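Local coordinates for protein biotin transporter BioY (Lactococcus lactis subsp. cremoris, PDB 4DVE) that binds biotin as the membrane-embedded S component that probably works with an energy-coupling factor (ECF) ABC transporter, at residues Pro110-Phe115 with Leu136-Ile141; Gly54-Gly59 with Cys174-Leu179. All blocks are in the same frame, centred on the assembly; numbering follows the deposited sequence.

Contact 1 (Pro110-Phe115 with Leu136-Ile141). With BNG (nonyl beta-D-glucopyranoside), chain F.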
loop_
_atom_site.group_PDB
_atom_site.type_symbol
_atom_site.label_atom_id
_atom_site.label_comp_id
_atom_site.label_asym_id
_atom_site.label_seq_id
_atom_site.Cartn_x
_atom_site.Cartn_y
_atom_site.Cartn_z
ATOM N N PRO A 110 -5.478 2.086 -0.212
ATOM C CA PRO A 110 -6.406 1.120 -0.852
ATOM C C PRO A 110 -7.773 1.694 -1.074
ATOM O O PRO A 110 -8.410 1.339 -2.039
ATOM C CB PRO A 110 -6.461 -0.069 0.126
ATOM C CG PRO A 110 -5.700 0.346 1.311
ATOM C CD PRO A 110 -4.926 1.574 1.054
ATOM N N PHE A 111 -8.199 2.624 -0.218
ATOM C CA PHE A 111 -9.472 3.284 -0.425
ATOM C C PHE A 111 -9.435 4.143 -1.700
ATOM O O PHE A 111 -10.306 4.072 -2.553
ATOM C CB PHE A 111 -9.850 4.167 0.779
ATOM C CG PHE A 111 -11.052 4.987 0.503
ATOM C CD1 PHE A 111 -10.935 6.314 0.114
ATOM C CD2 PHE A 111 -12.312 4.392 0.496
ATOM C CE1 PHE A 111 -12.065 7.058 -0.208
ATOM C CE2 PHE A 111 -13.447 5.129 0.177
ATOM C CZ PHE A 111 -13.316 6.459 -0.186
ATOM N N LEU A 112 -8.398 4.957 -1.823
ATOM C CA LEU A 112 -8.247 5.793 -2.992
ATOM C C LEU A 112 -8.131 4.989 -4.261
ATOM O O LEU A 112 -8.816 5.285 -5.233
ATOM C CB LEU A 112 -7.048 6.727 -2.832
ATOM C CG LEU A 112 -7.253 7.759 -1.724
ATOM C CD1 LEU A 112 -5.921 8.452 -1.339
ATOM C CD2 LEU A 112 -8.298 8.792 -2.146
ATOM N N ILE A 113 -7.242 4.005 -4.285
ATOM C CA ILE A 113 -7.058 3.175 -5.482
ATOM C C ILE A 113 -8.377 2.446 -5.838
ATOM O O ILE A 113 -8.849 2.501 -6.981
ATOM C CB ILE A 113 -5.899 2.167 -5.306
ATOM C CG1 ILE A 113 -4.547 2.917 -5.297
ATOM C CG2 ILE A 113 -5.926 1.113 -6.416
ATOM C CD1 ILE A 113 -3.320 2.030 -5.091
ATOM N N GLY A 114 -8.980 1.805 -4.844
ATOM C CA GLY A 114 -10.225 1.045 -5.042
ATOM C C GLY A 114 -11.378 1.929 -5.504
ATOM O O GLY A 114 -12.157 1.555 -6.403
ATOM N N PHE A 115 -11.495 3.094 -4.880
ATOM C CA PHE A 115 -12.527 4.058 -5.230
ATOM C C PHE A 115 -12.455 4.530 -6.697
ATOM O O PHE A 115 -13.479 4.608 -7.384
ATOM C CB PHE A 115 -12.446 5.291 -4.323
ATOM C CG PHE A 115 -13.488 6.330 -4.640
ATOM C CD1 PHE A 115 -14.755 6.254 -4.076
ATOM C CD2 PHE A 115 -13.202 7.379 -5.498
ATOM C CE1 PHE A 115 -15.732 7.207 -4.388
ATOM C CE2 PHE A 115 -14.166 8.326 -5.813
ATOM C CZ PHE A 115 -15.437 8.235 -5.262
ATOM N N LEU A 136 -0.006 4.639 -9.419
ATOM C CA LEU A 136 1.099 5.600 -9.279
ATOM C C LEU A 136 0.657 6.804 -8.436
ATOM O O LEU A 136 1.344 7.225 -7.477
ATOM C CB LEU A 136 1.503 6.106 -10.665
ATOM C CG LEU A 136 2.848 6.659 -11.121
ATOM C CD1 LEU A 136 2.667 7.877 -12.049
ATOM C CD2 LEU A 136 3.887 6.883 -10.040
ATOM N N LEU A 137 -0.502 7.359 -8.786
ATOM C CA LEU A 137 -0.966 8.567 -8.110
ATOM C C LEU A 137 -1.148 8.342 -6.608
ATOM O O LEU A 137 -0.663 9.148 -5.778
ATOM C CB LEU A 137 -2.245 9.076 -8.743
ATOM C CG LEU A 137 -2.719 10.506 -8.625
ATOM C CD1 LEU A 137 -1.672 11.520 -9.123
ATOM C CD2 LEU A 137 -4.009 10.625 -9.466
ATOM N N PHE A 138 -1.809 7.252 -6.255
ATOM C CA PHE A 138 -2.185 7.044 -4.858
ATOM C C PHE A 138 -1.300 6.121 -4.055
ATOM O O PHE A 138 -1.177 6.303 -2.844
ATOM C CB PHE A 138 -3.627 6.644 -4.757
ATOM C CG PHE A 138 -4.561 7.661 -5.343
ATOM C CD1 PHE A 138 -4.643 8.925 -4.806
ATOM C CD2 PHE A 138 -5.359 7.348 -6.427
ATOM C CE1 PHE A 138 -5.511 9.865 -5.334
ATOM C CE2 PHE A 138 -6.217 8.286 -6.971
ATOM C CZ PHE A 138 -6.296 9.546 -6.421
ATOM N N GLY A 139 -0.677 5.148 -4.709
ATOM C CA GLY A 139 0.241 4.252 -4.039
ATOM C C GLY A 139 1.674 4.760 -3.996
ATOM O O GLY A 139 2.443 4.314 -3.179
ATOM N N VAL A 140 2.038 5.672 -4.898
ATOM C CA VAL A 140 3.408 6.160 -4.978
ATOM C C VAL A 140 3.492 7.660 -4.644
ATOM O O VAL A 140 4.083 8.009 -3.629
ATOM C CB VAL A 140 4.071 5.846 -6.335
ATOM C CG1 VAL A 140 5.511 6.393 -6.360
ATOM C CG2 VAL A 140 4.023 4.332 -6.599
ATOM N N ILE A 141 2.854 8.522 -5.441
ATOM C CA ILE A 141 2.978 9.968 -5.269
ATOM C C ILE A 141 2.362 10.483 -3.949
ATOM O O ILE A 141 3.039 11.200 -3.182
ATOM C CB ILE A 141 2.415 10.776 -6.466
ATOM C CG1 ILE A 141 3.064 10.330 -7.802
ATOM C CG2 ILE A 141 2.645 12.259 -6.202
ATOM C CD1 ILE A 141 4.600 10.405 -7.861
HETATM C C1 BNG F . -16.721 3.060 0.197
HETATM C C2 BNG F . -17.256 2.316 -1.021
HETATM C C3 BNG F . -17.246 3.213 -2.254
HETATM C C4 BNG F . -17.892 4.560 -1.955
HETATM C C5 BNG F . -17.320 5.168 -0.680
HETATM C C6 BNG F . -18.020 6.479 -0.339
HETATM C "C1'" BNG F . -16.091 2.746 2.452
HETATM C "C2'" BNG F . -15.105 1.694 2.945
HETATM C "C3'" BNG F . -14.888 1.812 4.449
HETATM C "C4'" BNG F . -13.426 1.575 4.809
HETATM C "C5'" BNG F . -13.306 0.743 6.081
HETATM C "C6'" BNG F . -12.274 1.342 7.029
HETATM C "C7'" BNG F . -11.481 0.249 7.734
HETATM C "C8'" BNG F . -10.586 0.836 8.820
HETATM C "C9'" BNG F . -9.696 -0.228 9.423
HETATM O O1 BNG F . -16.829 2.225 1.348
HETATM O O2 BNG F . -16.448 1.159 -1.266
HETATM O O3 BNG F . -17.957 2.568 -3.318
HETATM O O4 BNG F . -17.665 5.452 -3.052
HETATM O O5 BNG F . -17.480 4.249 0.398
HETATM O O6 BNG F . -18.507 6.424 1.007
#

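Contact 2 (Gly54-Gly59 with Cys174-Leu179). With BTN (biotin), chain D.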
loop_
_atom_site.group_PDB
_atom_site.type_symbol
_atom_site.label_atom_id
_atom_site.label_comp_id
_atom_site.label_asym_id
_atom_site.label_seq_id
_atom_site.Cartn_x
_atom_site.Cartn_y
_atom_site.Cartn_z
ATOM N N GLY A 54 2.522 -4.331 -1.323
ATOM C CA GLY A 54 1.319 -5.036 -0.875
ATOM C C GLY A 54 0.176 -4.064 -0.580
ATOM O O GLY A 54 -1.001 -4.391 -0.773
ATOM N N ILE A 55 0.542 -2.894 -0.064
ATOM C CA ILE A 55 -0.392 -1.829 0.195
ATOM C C ILE A 55 -1.038 -1.385 -1.115
ATOM O O ILE A 55 -2.229 -1.129 -1.157
ATOM C CB ILE A 55 0.273 -0.591 0.851
ATOM C CG1 ILE A 55 1.040 -0.974 2.130
ATOM C CG2 ILE A 55 -0.786 0.476 1.148
ATOM C CD1 ILE A 55 0.211 -1.728 3.157
HETATM N N MSE A 56 -0.243 -1.335 -2.178
HETATM C CA MSE A 56 -0.719 -0.916 -3.488
HETATM C C MSE A 56 -1.690 -1.896 -4.088
HETATM O O MSE A 56 -2.641 -1.489 -4.780
HETATM C CB MSE A 56 0.439 -0.791 -4.485
HETATM C CG MSE A 56 1.352 0.354 -4.158
HETATM SE SE MSE A 56 2.808 0.467 -5.494
HETATM C CE MSE A 56 4.229 1.171 -4.317
HETATM N N MSE A 57 -1.444 -3.186 -3.875
HETATM C CA MSE A 57 -2.277 -4.245 -4.454
HETATM C C MSE A 57 -3.640 -4.434 -3.819
HETATM O O MSE A 57 -4.577 -4.905 -4.488
HETATM C CB MSE A 57 -1.548 -5.578 -4.293
HETATM C CG MSE A 57 -0.310 -5.684 -5.182
HETATM SE SE MSE A 57 0.824 -7.196 -4.585
HETATM C CE MSE A 57 -0.582 -8.578 -4.707
ATOM N N ALA A 58 -3.755 -4.107 -2.530
ATOM C CA ALA A 58 -4.947 -4.405 -1.720
ATOM C C ALA A 58 -6.245 -3.828 -2.294
ATOM O O ALA A 58 -7.261 -4.538 -2.387
ATOM C CB ALA A 58 -4.740 -3.920 -0.281
ATOM N N GLY A 59 -6.223 -2.541 -2.636
ATOM C CA GLY A 59 -7.397 -1.864 -3.232
ATOM C C GLY A 59 -7.779 -2.333 -4.629
ATOM O O GLY A 59 -8.957 -2.324 -4.997
ATOM N N CYS A 174 8.024 2.771 -8.775
ATOM C CA CYS A 174 7.452 2.577 -10.109
ATOM C C CYS A 174 7.455 1.120 -10.537
ATOM O O CYS A 174 6.448 0.639 -11.097
ATOM C CB CYS A 174 8.168 3.425 -11.170
ATOM S SG CYS A 174 7.685 5.158 -11.079
ATOM N N ILE A 175 8.564 0.425 -10.274
ATOM C CA ILE A 175 8.630 -1.022 -10.488
ATOM C C ILE A 175 7.529 -1.742 -9.686
ATOM O O ILE A 175 6.855 -2.629 -10.231
ATOM C CB ILE A 175 10.007 -1.615 -10.132
ATOM C CG1 ILE A 175 11.081 -1.141 -11.120
ATOM C CG2 ILE A 175 9.970 -3.143 -10.127
ATOM C CD1 ILE A 175 12.476 -1.264 -10.529
ATOM N N LYS A 176 7.355 -1.364 -8.423
ATOM C CA LYS A 176 6.310 -1.963 -7.567
ATOM C C LYS A 176 4.928 -1.711 -8.124
ATOM O O LYS A 176 4.095 -2.594 -8.080
ATOM C CB LYS A 176 6.360 -1.459 -6.119
ATOM C CG LYS A 176 7.618 -1.874 -5.347
ATOM C CD LYS A 176 7.789 -1.024 -4.081
ATOM C CE LYS A 176 9.236 -0.714 -3.750
ATOM N NZ LYS A 176 9.350 0.243 -2.620
ATOM N N ALA A 177 4.674 -0.495 -8.602
ATOM C CA ALA A 177 3.366 -0.143 -9.158
ATOM C C ALA A 177 3.079 -0.942 -10.449
ATOM O O ALA A 177 1.932 -1.376 -10.669
ATOM C CB ALA A 177 3.270 1.362 -9.426
ATOM N N ILE A 178 4.113 -1.125 -11.290
ATOM C CA ILE A 178 3.985 -1.874 -12.537
ATOM C C ILE A 178 3.688 -3.335 -12.219
ATOM O O ILE A 178 2.808 -3.954 -12.849
ATOM C CB ILE A 178 5.271 -1.883 -13.418
ATOM C CG1 ILE A 178 5.718 -0.499 -13.918
ATOM C CG2 ILE A 178 5.109 -2.782 -14.620
ATOM C CD1 ILE A 178 4.632 0.473 -14.254
ATOM N N LEU A 179 4.449 -3.904 -11.288
ATOM C CA LEU A 179 4.233 -5.306 -10.900
ATOM C C LEU A 179 2.857 -5.472 -10.262
ATOM O O LEU A 179 2.206 -6.515 -10.437
ATOM C CB LEU A 179 5.320 -5.792 -9.927
ATOM C CG LEU A 179 6.694 -6.046 -10.552
ATOM C CD1 LEU A 179 7.774 -6.187 -9.475
ATOM C CD2 LEU A 179 6.629 -7.290 -11.439
HETATM C C11 BTN D . 8.415 1.407 8.101
HETATM O O11 BTN D . 8.456 0.157 8.036
HETATM O O12 BTN D . 8.768 1.984 9.139
HETATM C C10 BTN D . 7.909 2.253 6.917
HETATM C C9 BTN D . 8.978 2.502 5.851
HETATM C C8 BTN D . 8.424 3.411 4.729
HETATM C C7 BTN D . 9.359 3.425 3.510
HETATM C C2 BTN D . 8.831 4.279 2.371
HETATM S S1 BTN D . 7.347 3.552 1.653
HETATM C C6 BTN D . 7.533 4.545 0.188
HETATM C C5 BTN D . 9.049 4.708 -0.085
HETATM N N1 BTN D . 9.534 3.659 -0.945
HETATM C C3 BTN D . 10.399 2.849 -0.341
HETATM O O3 BTN D . 10.961 1.884 -0.861
HETATM N N2 BTN D . 10.564 3.279 0.922
HETATM C C4 BTN D . 9.810 4.470 1.221
#

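Contact 1 (Pro110-Phe115 with Leu136-Ile141)
Leu112 lies over one face of the Phe138 ring, its CB 3.9 Å from the ring centroid and 22° off the normal, a CH-pi contact displaced toward the rim. CB comes closest to Phe138 CG, at 3.7 Å, and Leu112 CD1 reaches Phe138 CD1 at the same distance. The two side chains run roughly at right angles, and CG of Leu137 lies over the centre of the opposite face of the ring, which is thus clamped between two leucines. Ile113 runs past Phe138 in the reverse direction, its CG1 3.9 Å from Phe138 CB. With CG1 anti to the carbonyl carbon (chi1 -70°) and the chain extended beyond it, Ile113 CD1 reaches to 4.1 Å from Gly139 N. Around Phe138 the helix makes a wider pi-type turn, with Leu136 O accepting from both Val140 N and Ile141 N. On the detergent-facing side, Phe115 turns its ring edge to O4 of a nonyl glucoside; an alanine here would probably remove the ring that lies against the sugar and open a gap beside Phe111, whose edge meets the same sugar. Thr109 OG1 hydrogen-bonds Phe138 O, and Phe116 lies nearly parallel to the Phe138 ring. Helices 100-119 and 128-155 form an antiparallel hairpin (164° between segment directions), with helix 52-80 against Pro110 and Phe111 and helix 170-189 touching Val140.

Contact 2 (Gly54-Gly59 with Cys174-Leu179)
Met56 and Ala177 bring the two helices nearest each other, with 7.0 Å between their CA atoms, and no hydrogen bond joins the segments. Met56, a selenomethionine in this crystal, spans the gap: its SE rests on the backbone of helix 170-189, 3.8 Å from Ala177 N and 4.1 Å from Ala177 CB. The chain bends at chi3 (-148°), which turns the methyl CE onto Lys176, 3.8 Å from its CB. The two long side chains cross at about a right angle, so that Met56 meets the aliphatic root of the lysine while the ammonium end leads away toward biotin. The contact joins helices 52-80 and 170-189 in the interior of the all-helical S-component bundle, next to its biotin site. Lys176 bends at its own chi3 (-144°) and delivers NZ to the ureido oxygen O3 of biotin, 2.9 Å away in a weak hydrogen bond. NZ is salt-bridged to Asp173 OD1 and hydrogen-bonded to Ile49 O and Asn52 OD1, partners likely to fix the ammonium in its buried place. Asp173 OD1 also hydrogen-bonds biotin, and Val140 of helix 128-155 packs against Met56.

In the fold
From the N terminus, helix 13-33 comes first and packs on helix 52-80, which supplies residues 54-59 of contact 2. The chain then runs into helix 100-119 and turns back through helix 128-155, where contact 1 closes a short loop of 20 residues between its segments. Only with helix 170-189 does contact 2 close, over 114 intervening residues, so the hairpin of contact 1 lies wholly within its span. The two meet in space, their centres about 9 Å apart: Ile113 CD1 is 3.6 Å from Met56 O, and Met56 CE is 3.8 Å from Gly139 O. Met56 thereby joins the hairpin to the helix bearing Lys176, packing four helices together beside the biotin site.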